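Local coordinates for protein PlaB phospholipase (Legionella pneumophila, PDB 6ZTI) that probably hydrolyses phospholipids as a virulence-related alpha/beta hydrolase, with its activity controlled by NAD(H)-mediated tetramerization, at residues L233-E238 with L434-S439; I271-S276 with H285-W290; L347-D350 with H354-D357. One frame throughout, in Å; residues are numbered along the deposited sequence.

Contact 1: L233-E238 with L434-S439; sequences LKLHQE and LDFHSS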
# COMPACT_ATOMS: atom_id res chain seq x y z
N LEU B 233 -6.17 -15.03 -28.91
CA LEU B 233 -4.92 -15.22 -29.65
C LEU B 233 -3.84 -15.53 -28.64
O LEU B 233 -3.59 -14.74 -27.72
CB LEU B 233 -4.57 -13.97 -30.45
CG LEU B 233 -3.16 -13.86 -31.06
CD1 LEU B 233 -2.95 -14.83 -32.20
CD2 LEU B 233 -2.96 -12.46 -31.56
N LYS B 234 -3.22 -16.70 -28.79
CA LYS B 234 -2.10 -17.11 -27.96
C LYS B 234 -0.81 -16.95 -28.76
O LYS B 234 -0.67 -17.54 -29.84
CB LYS B 234 -2.25 -18.55 -27.49
CG LYS B 234 -3.40 -18.81 -26.55
CD LYS B 234 -3.39 -20.27 -26.12
CE LYS B 234 -4.58 -20.64 -25.26
NZ LYS B 234 -4.55 -19.97 -23.93
N LEU B 235 0.12 -16.17 -28.22
CA LEU B 235 1.45 -15.96 -28.78
C LEU B 235 2.47 -16.49 -27.79
O LEU B 235 2.64 -15.92 -26.70
CB LEU B 235 1.73 -14.49 -29.06
CG LEU B 235 0.69 -13.73 -29.88
CD1 LEU B 235 1.12 -12.27 -30.00
CD2 LEU B 235 0.52 -14.38 -31.25
N HIS B 236 3.16 -17.56 -28.17
CA HIS B 236 4.10 -18.25 -27.30
C HIS B 236 5.49 -18.14 -27.88
O HIS B 236 5.71 -18.47 -29.05
CB HIS B 236 3.71 -19.72 -27.13
CG HIS B 236 2.53 -19.92 -26.24
ND1 HIS B 236 2.14 -21.16 -25.78
CD2 HIS B 236 1.65 -19.03 -25.72
CE1 HIS B 236 1.07 -21.02 -25.01
NE2 HIS B 236 0.75 -19.74 -24.96
N GLN B 237 6.42 -17.69 -27.05
CA GLN B 237 7.79 -17.44 -27.48
C GLN B 237 8.57 -18.74 -27.47
O GLN B 237 8.48 -19.53 -26.52
CB GLN B 237 8.45 -16.42 -26.55
CG GLN B 237 9.84 -15.99 -26.98
CD GLN B 237 10.36 -14.87 -26.10
OE1 GLN B 237 10.45 -15.01 -24.88
NE2 GLN B 237 10.70 -13.75 -26.71
N GLU B 238 9.34 -18.95 -28.52
CA GLU B 238 10.22 -20.10 -28.64
C GLU B 238 11.61 -19.59 -29.02
O GLU B 238 11.77 -18.45 -29.46
CB GLU B 238 9.70 -21.09 -29.68
CG GLU B 238 9.77 -22.54 -29.25
CD GLU B 238 8.79 -22.87 -28.15
OE1 GLU B 238 9.23 -23.40 -27.12
OE2 GLU B 238 7.58 -22.60 -28.33
N LEU B 434 9.75 -9.94 -27.57
CA LEU B 434 8.90 -10.67 -28.49
C LEU B 434 8.32 -9.71 -29.51
O LEU B 434 7.87 -8.62 -29.15
CB LEU B 434 7.78 -11.41 -27.76
CG LEU B 434 6.79 -12.18 -28.62
CD1 LEU B 434 6.30 -13.40 -27.89
CD2 LEU B 434 5.62 -11.33 -29.03
N ASP B 435 8.35 -10.11 -30.79
CA ASP B 435 7.78 -9.37 -31.91
C ASP B 435 6.78 -10.27 -32.61
O ASP B 435 7.10 -11.41 -32.94
CB ASP B 435 8.85 -8.96 -32.91
CG ASP B 435 9.73 -7.88 -32.39
OD1 ASP B 435 9.18 -6.90 -31.85
OD2 ASP B 435 10.96 -8.00 -32.55
N PHE B 436 5.58 -9.75 -32.84
CA PHE B 436 4.56 -10.46 -33.59
C PHE B 436 4.17 -9.60 -34.77
O PHE B 436 3.83 -8.42 -34.60
CB PHE B 436 3.37 -10.78 -32.70
CG PHE B 436 2.18 -11.31 -33.45
CD1 PHE B 436 2.24 -12.53 -34.09
CD2 PHE B 436 1.00 -10.59 -33.48
CE1 PHE B 436 1.13 -13.02 -34.76
CE2 PHE B 436 -0.09 -11.08 -34.15
CZ PHE B 436 -0.02 -12.29 -34.79
N HIS B 437 4.22 -10.18 -35.97
CA HIS B 437 3.90 -9.47 -37.20
C HIS B 437 2.62 -10.04 -37.77
O HIS B 437 2.51 -11.25 -38.00
CB HIS B 437 5.04 -9.58 -38.21
CG HIS B 437 6.27 -8.84 -37.79
ND1 HIS B 437 7.49 -9.00 -38.42
CD2 HIS B 437 6.47 -7.94 -36.80
CE1 HIS B 437 8.39 -8.23 -37.83
NE2 HIS B 437 7.80 -7.57 -36.85
N SER B 438 1.64 -9.17 -38.00
CA SER B 438 0.37 -9.57 -38.56
C SER B 438 -0.04 -8.57 -39.63
O SER B 438 0.77 -7.75 -40.09
CB SER B 438 -0.69 -9.69 -37.46
OG SER B 438 -1.81 -10.37 -37.97
N SER B 439 -1.31 -8.64 -40.02
CA SER B 439 -1.86 -7.83 -41.09
C SER B 439 -3.31 -7.49 -40.76
O SER B 439 -4.01 -8.28 -40.11
CB SER B 439 -1.78 -8.56 -42.43
OG SER B 439 -2.30 -7.77 -43.49
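L235 lays its two methyl groups over one face of the F436 ring. CD2 stands 3.9 Å from the ring centroid and 16° off the normal, a CH-pi contact displaced toward the rim, while CD1 covers the root of the ring, 3.7 Å from F436 CG. The phenyl group is brought up by a first torsion that sets CG anti to the backbone N (chi1 170°). L233 reaches toward the oncoming F436 side chain, its CD2 lying obliquely to the ring, 4.1 Å from F436 CE2. At the other end Q237 and L434 slide past one another, with Q237 CB 3.9 Å from L434 CD1. The buried amide of Q237 finds its polar partners elsewhere: NE2 bonds to R432 O and S244 OG, and OE1 accepts from Q460 N. Between the segments themselves the contact is thus carried by side-chain packing. The short strand axes approach to 8.6 Å at 130°, which marks a packing of facing strands rather than a direct backbone pairing. Strands 231-238 and 429-439 both pair with 452-463 in the curled or branched mixed sheet, and V246 of strand 245-252 touches both L235 and L434.

Contact 2: I271-S276 with H285-W290; sequences IGIIRS and HPTAIW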
# COMPACT_ATOMS: atom_id res chain seq x y z
N ILE B 271 -33.77 7.32 -22.70
CA ILE B 271 -33.36 6.44 -23.79
C ILE B 271 -32.62 5.21 -23.31
O ILE B 271 -31.87 4.58 -24.07
CB ILE B 271 -32.51 7.22 -24.80
CG1 ILE B 271 -31.29 7.84 -24.11
CG2 ILE B 271 -33.32 8.32 -25.47
CD1 ILE B 271 -30.16 8.14 -25.07
N GLY B 272 -32.81 4.84 -22.05
CA GLY B 272 -32.21 3.61 -21.54
C GLY B 272 -32.68 2.39 -22.31
O GLY B 272 -33.87 2.25 -22.61
N ILE B 273 -31.74 1.48 -22.60
CA ILE B 273 -32.04 0.37 -23.50
C ILE B 273 -33.25 -0.44 -23.05
O ILE B 273 -34.01 -0.94 -23.89
CB ILE B 273 -30.80 -0.52 -23.68
CG1 ILE B 273 -31.08 -1.65 -24.68
CG2 ILE B 273 -30.36 -1.11 -22.35
CD1 ILE B 273 -29.82 -2.28 -25.29
N ILE B 274 -33.48 -0.58 -21.73
CA ILE B 274 -34.71 -1.24 -21.27
C ILE B 274 -35.53 -0.29 -20.39
O ILE B 274 -36.76 -0.35 -20.39
CB ILE B 274 -34.41 -2.57 -20.54
CG1 ILE B 274 -35.72 -3.26 -20.12
CG2 ILE B 274 -33.50 -2.36 -19.35
CD1 ILE B 274 -35.56 -4.68 -19.53
N ARG B 275 -34.86 0.61 -19.67
CA ARG B 275 -35.56 1.49 -18.74
C ARG B 275 -36.58 2.39 -19.45
O ARG B 275 -37.60 2.75 -18.86
CB ARG B 275 -34.56 2.36 -17.97
CG ARG B 275 -35.20 3.22 -16.89
CD ARG B 275 -35.69 2.38 -15.71
NE ARG B 275 -36.21 3.20 -14.61
CZ ARG B 275 -37.47 3.60 -14.51
NH1 ARG B 275 -38.36 3.29 -15.45
NH2 ARG B 275 -37.84 4.33 -13.46
N SER B 276 -36.32 2.77 -20.70
CA SER B 276 -37.16 3.72 -21.41
C SER B 276 -38.41 3.09 -22.04
O SER B 276 -39.24 3.83 -22.59
CB SER B 276 -36.34 4.43 -22.49
OG SER B 276 -36.03 3.58 -23.57
N HIS B 285 -40.50 0.68 -30.08
CA HIS B 285 -39.25 0.73 -29.35
C HIS B 285 -38.31 -0.33 -29.90
O HIS B 285 -38.68 -1.51 -29.94
CB HIS B 285 -39.50 0.49 -27.87
CG HIS B 285 -38.37 0.93 -26.99
ND1 HIS B 285 -37.15 0.31 -26.99
CD2 HIS B 285 -38.29 1.93 -26.08
CE1 HIS B 285 -36.36 0.91 -26.12
NE2 HIS B 285 -37.03 1.89 -25.55
N PRO B 286 -37.09 0.02 -30.32
CA PRO B 286 -36.22 -1.02 -30.91
C PRO B 286 -35.99 -2.20 -30.00
O PRO B 286 -36.02 -3.34 -30.47
CB PRO B 286 -34.91 -0.27 -31.20
CG PRO B 286 -35.29 1.17 -31.25
CD PRO B 286 -36.43 1.34 -30.31
N THR B 287 -35.74 -1.97 -28.71
CA THR B 287 -35.48 -3.08 -27.80
C THR B 287 -36.65 -4.05 -27.76
O THR B 287 -36.48 -5.26 -27.90
CB THR B 287 -35.19 -2.56 -26.38
OG1 THR B 287 -34.17 -1.56 -26.42
CG2 THR B 287 -34.75 -3.70 -25.48
N ALA B 288 -37.86 -3.52 -27.56
CA ALA B 288 -39.04 -4.38 -27.46
C ALA B 288 -39.27 -5.15 -28.76
O ALA B 288 -39.56 -6.35 -28.73
CB ALA B 288 -40.26 -3.53 -27.12
N ILE B 289 -39.13 -4.47 -29.90
CA ILE B 289 -39.38 -5.10 -31.19
C ILE B 289 -38.40 -6.24 -31.43
O ILE B 289 -38.78 -7.30 -31.92
CB ILE B 289 -39.31 -4.05 -32.31
CG1 ILE B 289 -40.55 -3.13 -32.27
CG2 ILE B 289 -39.20 -4.74 -33.68
CD1 ILE B 289 -40.34 -1.79 -32.95
N TRP B 290 -37.13 -6.03 -31.09
CA TRP B 290 -36.15 -7.07 -31.40
C TRP B 290 -36.12 -8.16 -30.33
O TRP B 290 -35.77 -9.30 -30.65
CB TRP B 290 -34.77 -6.45 -31.60
CG TRP B 290 -34.71 -5.79 -32.93
CD1 TRP B 290 -34.76 -4.46 -33.19
CD2 TRP B 290 -34.65 -6.44 -34.20
NE1 TRP B 290 -34.71 -4.23 -34.55
CE2 TRP B 290 -34.65 -5.44 -35.19
CE3 TRP B 290 -34.58 -7.78 -34.60
CZ2 TRP B 290 -34.57 -5.73 -36.55
CZ3 TRP B 290 -34.52 -8.07 -35.95
CH2 TRP B 290 -34.51 -7.05 -36.91
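H285 caps the N-terminus of helix 286-296 with its own ring, and the same ring ties the cap to the loop 271-276 that precedes it in the alpha/beta hydrolase domain. ND1 accepts from T287 N at 3.2 Å, bent to 137° at the hydrogen, while NE2 donates to S276 OG at 2.8 Å. Both partners lie at the ring edge and in its plane, so the two bonds together fix the rotation of the imidazole. A first torsion that carries CG away from the backbone N (chi1 -162°) swings the ring across to the serine.

Close by, T287 drives its hydroxyl into the loop backbone. OG1 donates to I273 O over only 2.6 Å, in the carbonyl plane and on a lone pair, and it also rests 3.5 Å from I273 CG1. H285, T287, S276 and I273 are all buried, and this is the tight part of the contact.

Outside it the packing between the segments gives out. At this margin R275 is partly exposed and makes no contact with 285-290, and I289 is exposed. W290 packs on helix 300-320 and not on the loop. The side chains of I273 and I274 touch H99 of strand 93-99, joining the loop to the parallel sheet.

The chain of bonds ends at G272 O, which accepts from S276 N and, over 2.7 Å, from S276 OG, the two donors arriving from opposite faces of the carbonyl plane.

Contact 3: L347-D350 with H354-D357; sequences LIDD and HLID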
# COMPACT_ATOMS: atom_id res chain seq x y z
N LEU B 347 -0.10 -11.01 -20.03
CA LEU B 347 1.34 -11.24 -20.14
C LEU B 347 1.79 -12.23 -19.07
O LEU B 347 1.74 -11.92 -17.87
CB LEU B 347 2.10 -9.93 -19.99
CG LEU B 347 3.13 -9.51 -21.03
CD1 LEU B 347 3.84 -10.71 -21.65
CD2 LEU B 347 2.47 -8.64 -22.09
N ILE B 348 2.30 -13.38 -19.51
CA ILE B 348 2.75 -14.43 -18.62
C ILE B 348 4.09 -14.96 -19.12
O ILE B 348 4.59 -14.55 -20.17
CB ILE B 348 1.73 -15.58 -18.51
CG1 ILE B 348 1.37 -16.09 -19.91
CG2 ILE B 348 0.46 -15.10 -17.80
CD1 ILE B 348 0.53 -17.36 -19.91
N ASP B 349 4.68 -15.87 -18.34
CA ASP B 349 5.87 -16.60 -18.75
C ASP B 349 5.60 -18.08 -18.59
O ASP B 349 4.55 -18.50 -18.11
CB ASP B 349 7.12 -16.16 -17.99
CG ASP B 349 7.19 -16.65 -16.55
OD1 ASP B 349 6.47 -17.60 -16.13
OD2 ASP B 349 8.01 -16.06 -15.81
N ASP B 350 6.57 -18.88 -19.02
CA ASP B 350 6.41 -20.32 -19.09
C ASP B 350 6.60 -21.02 -17.75
O ASP B 350 6.58 -22.25 -17.72
CB ASP B 350 7.38 -20.91 -20.12
CG ASP B 350 8.84 -20.59 -19.82
OD1 ASP B 350 9.12 -19.55 -19.18
OD2 ASP B 350 9.71 -21.37 -20.25
N HIS B 354 2.70 -14.14 -13.86
CA HIS B 354 2.23 -12.98 -14.59
C HIS B 354 3.34 -11.94 -14.59
O HIS B 354 4.04 -11.76 -13.59
CB HIS B 354 0.96 -12.42 -13.96
CG HIS B 354 -0.27 -13.20 -14.31
ND1 HIS B 354 -1.11 -12.84 -15.34
CD2 HIS B 354 -0.79 -14.33 -13.77
CE1 HIS B 354 -2.10 -13.72 -15.42
NE2 HIS B 354 -1.93 -14.63 -14.48
N LEU B 355 3.53 -11.30 -15.73
CA LEU B 355 4.56 -10.28 -15.87
C LEU B 355 3.98 -8.93 -15.50
O LEU B 355 2.92 -8.54 -16.00
CB LEU B 355 5.09 -10.27 -17.30
CG LEU B 355 5.64 -11.62 -17.77
CD1 LEU B 355 6.48 -11.44 -19.03
CD2 LEU B 355 6.46 -12.30 -16.67
N ILE B 356 4.67 -8.22 -14.60
CA ILE B 356 4.23 -6.92 -14.12
C ILE B 356 5.13 -5.78 -14.58
O ILE B 356 4.78 -4.61 -14.34
CB ILE B 356 4.11 -6.89 -12.58
CG1 ILE B 356 5.46 -7.23 -11.93
CG2 ILE B 356 3.09 -7.88 -12.11
CD1 ILE B 356 5.63 -6.62 -10.56
N ASP B 357 6.28 -6.07 -15.19
CA ASP B 357 7.24 -5.04 -15.61
C ASP B 357 7.54 -5.21 -17.10
O ASP B 357 8.37 -6.04 -17.47
CB ASP B 357 8.52 -5.13 -14.80
CG ASP B 357 8.28 -5.07 -13.30
OD1 ASP B 357 7.60 -4.13 -12.84
OD2 ASP B 357 8.77 -5.97 -12.59
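The imidazole of H354 carries a methyl group on one face: I348 CG2 sits 3.8 Å from the ring centroid and 16° off the normal, a CH-pi contact shifted toward the rim that comes nearest at ND1. L347 O approaches the same ring obliquely. The methyl is placed there by the first torsion of I348, which turns CG2 anti to the carbonyl carbon and beside the backbone N. Both side chains set off away from the opposing segment, yet they meet, as the two residues form a single beta bridge with CA atoms 4.3 Å apart; even H354 CB lies close to the other segment, near L347 O.

The backbone tie runs from L355 N to L347 O at 2.9 Å, almost straight at 175°. The same oxygen receives a CA-H...O contact from H354 CA at 3.5 Å.

L355, the residue most covered here, points toward the strand. Its CD1 lies 3.8 Å from L347 CD1, and its CD2 comes 4.1 Å from D349 CB. Strand 452-463 and strand 412-419 extend this apolar layer, with L459 and A419 touching L355 and V417 touching L347.

The reversal between the segments is held by D349. Its OD1 accepts from R351 N, an Asx turn, and also from N353 N, while OD2 bonds to Y431 OH. A buried carboxylate is thereby supplied with three hydrogen bonds, which would be expected to steady its negative charge. The chemistry implies a division of labour, in which one backbone bond and the carboxylate set the shape of the turn, and the leucines pack its apolar side, with L347 close to L360, an NAD(+)-binding residue.

All three contacts are largely buried, yet they belong to two different parts of the fold. Contacts 1 and 3 reach the same mixed sheet, with centres 15 Å apart, and strand 452-463 pairs with strands of both. Contact 2 lies on the other side of the chain's centre, about 42 Å from contact 1 between centres, in the part built round the parallel sheet. Chemistry follows place. Between strands that face each other at a distance, contact 1 relies on apolar packing; at a loop and helix start, contact 2 relies on polar side chains; at a turn, contact 3 mixes a backbone bond with leucine packing and has a more exposed histidine side. Contact 2 lies away from the nucleotide sites that contacts 1 and 3 approach.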